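Local structure of esterase (Uncultured bacterium, 5EGN) at residues L114-S118 with G241-Q245. The protein probably hydrolyses the lactone ring of N-acyl-homoserine lactones, the bacterial quorum-sensing signals, and is classed as a carboxylesterase. The protein carries 2 engineered substitutions. Residues are numbered along the deposited sequence; the frame is centred on the assembly and turned at random.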
loop_
_atom_site.group_PDB
_atom_site.type_symbol
_atom_site.label_atom_id
_atom_site.label_comp_id
_atom_site.label_asym_id
_atom_site.label_seq_id
_atom_site.Cartn_x
_atom_site.Cartn_y
_atom_site.Cartn_z
ATOM N N LEU A 114 5.908 6.917 -18.394
ATOM C CA LEU A 114 7.062 6.920 -17.507
ATOM C C LEU A 114 7.489 5.472 -17.301
ATOM O O LEU A 114 6.833 4.717 -16.586
ATOM C CB LEU A 114 6.754 7.599 -16.167
ATOM C CG LEU A 114 7.973 8.019 -15.327
ATOM C CD1 LEU A 114 7.619 9.146 -14.372
ATOM C CD2 LEU A 114 8.574 6.853 -14.551
ATOM N N ILE A 115 8.587 5.089 -17.945
ATOM C CA ILE A 115 9.123 3.741 -17.823
ATOM C C ILE A 115 10.160 3.682 -16.707
ATOM O O ILE A 115 11.231 4.278 -16.820
ATOM C CB ILE A 115 9.766 3.270 -19.139
ATOM C CG1 ILE A 115 8.839 3.558 -20.316
ATOM C CG2 ILE A 115 10.073 1.784 -19.082
ATOM C CD1 ILE A 115 7.621 2.672 -20.338
ATOM N N LEU A 116 9.841 2.970 -15.631
ATOM C CA LEU A 116 10.761 2.854 -14.505
ATOM C C LEU A 116 11.406 1.477 -14.422
ATOM O O LEU A 116 10.721 0.475 -14.209
ATOM C CB LEU A 116 10.050 3.153 -13.185
ATOM C CG LEU A 116 10.968 3.049 -11.965
ATOM C CD1 LEU A 116 11.897 4.249 -11.897
ATOM C CD2 LEU A 116 10.174 2.900 -10.678
ATOM N N SER A 117 12.726 1.447 -14.587
ATOM C CA SER A 117 13.525 0.236 -14.414
ATOM C C SER A 117 13.000 -0.945 -15.225
ATOM O O SER A 117 12.620 -1.970 -14.663
ATOM C CB SER A 117 13.590 -0.144 -12.933
ATOM O OG SER A 117 14.090 0.928 -12.152
ATOM N N SER A 118 12.986 -0.803 -16.545
ATOM C CA SER A 118 12.493 -1.869 -17.408
ATOM C C SER A 118 13.454 -2.149 -18.557
ATOM O O SER A 118 14.553 -1.596 -18.612
ATOM C CB SER A 118 11.110 -1.517 -17.956
ATOM O OG SER A 118 10.502 -2.643 -18.560
ATOM N N GLY A 241 17.997 1.488 -6.802
ATOM C CA GLY A 241 17.986 0.241 -7.546
ATOM C C GLY A 241 16.752 0.101 -8.425
ATOM O O GLY A 241 16.540 0.898 -9.338
ATOM N N HIS A 242 15.928 -0.905 -8.141
ATOM C CA HIS A 242 14.790 -1.249 -8.994
ATOM C C HIS A 242 13.519 -0.494 -8.624
ATOM O O HIS A 242 12.599 -0.382 -9.432
ATOM C CB HIS A 242 14.524 -2.758 -8.924
ATOM C CG HIS A 242 13.849 -3.317 -10.137
ATOM N ND1 HIS A 242 14.392 -3.216 -11.403
ATOM C CD2 HIS A 242 12.689 -3.998 -10.281
ATOM C CE1 HIS A 242 13.590 -3.804 -12.271
ATOM N NE2 HIS A 242 12.549 -4.287 -11.616
ATOM N N PHE A 243 13.468 0.030 -7.405
ATOM C CA PHE A 243 12.229 0.603 -6.895
ATOM C C PHE A 243 12.372 2.061 -6.469
ATOM O O PHE A 243 12.315 2.376 -5.283
ATOM C CB PHE A 243 11.717 -0.235 -5.724
ATOM C CG PHE A 243 11.761 -1.715 -5.979
ATOM C CD1 PHE A 243 10.766 -2.336 -6.714
ATOM C CD2 PHE A 243 12.802 -2.484 -5.485
ATOM C CE1 PHE A 243 10.807 -3.698 -6.950
ATOM C CE2 PHE A 243 12.848 -3.845 -5.716
ATOM C CZ PHE A 243 11.851 -4.453 -6.451
ATOM N N TYR A 244 12.541 2.943 -7.449
ATOM C CA TYR A 244 12.661 4.377 -7.203
ATOM C C TYR A 244 11.455 4.928 -6.441
ATOM O O TYR A 244 11.597 5.824 -5.608
ATOM C CB TYR A 244 12.828 5.122 -8.532
ATOM C CG TYR A 244 13.266 6.566 -8.406
ATOM C CD1 TYR A 244 13.872 7.037 -7.249
ATOM C CD2 TYR A 244 13.069 7.461 -9.451
ATOM C CE1 TYR A 244 14.269 8.357 -7.136
ATOM C CE2 TYR A 244 13.463 8.780 -9.347
ATOM C CZ TYR A 244 14.062 9.223 -8.190
ATOM O OH TYR A 244 14.456 10.538 -8.086
ATOM N N GLN A 245 10.274 4.385 -6.718
ATOM C CA GLN A 245 9.049 4.889 -6.105
ATOM C C GLN A 245 8.976 4.547 -4.619
ATOM O O GLN A 245 8.186 5.133 -3.880
ATOM C CB GLN A 245 7.814 4.344 -6.831
ATOM C CG GLN A 245 7.445 2.910 -6.485
ATOM C CD GLN A 245 8.156 1.893 -7.353
ATOM O OE1 GLN A 245 9.381 1.893 -7.452
ATOM N NE2 GLN A 245 7.385 1.023 -7.996
HETATM O O HOH W 1 14.551 2.202 -9.795
#
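Two extended first torsions set up this contact: Leu-116 CG stands trans to N (chi1 -180°), sending both methyls against Tyr-244 and Gln-245, and CG of His-242 is likewise trans to N (chi1 -154°), which brings the imidazole over to Ser-117. The two leucine methyls divide the work. CD1 packs on CB of Tyr-244 at 3.6 Å, near the plane of the phenol ring at its edge, with the two side chains crossing at about a right angle. CD2 turns to the amide of Gln-245, 3.5 Å from its OE1, while NE2 of that amide is hydrogen-bonded to Asn-92. One residue on, Ser-117 lies against the imidazole. CB of Ser-117 sits 3.5 Å from ND1 of His-242, and the carbonyl O of Ser-117 approaches CE1 of His-242 obliquely at 3.2 Å. The hydroxyl of Ser-117 meets a water, 2.7 Å from its OG; this water is modelled implausibly close to the carbonyl O of Gly-241, so its exact place is doubtful, but with a weak bond from N of Tyr-244 it would link the strand end to the loop and the start of the helix. ND1 of His-242 is hydrogen-bonded to Asp-214, and its ring touches Ser-93. Replacing the His-242 imidazole with the methyl of an alanine is likely to leave Asp-214 without this partner and open a gap beside Ser-117 and Ser-93. Strand 110-116 thus ends against the loop that carries His-242 in an alpha/beta hydrolase, where Ser-93, in a GxSxG sequence that probably forms the nucleophile elbow, Asp-214 and His-242 are arranged in a manner consistent with the catalytic triad of that fold.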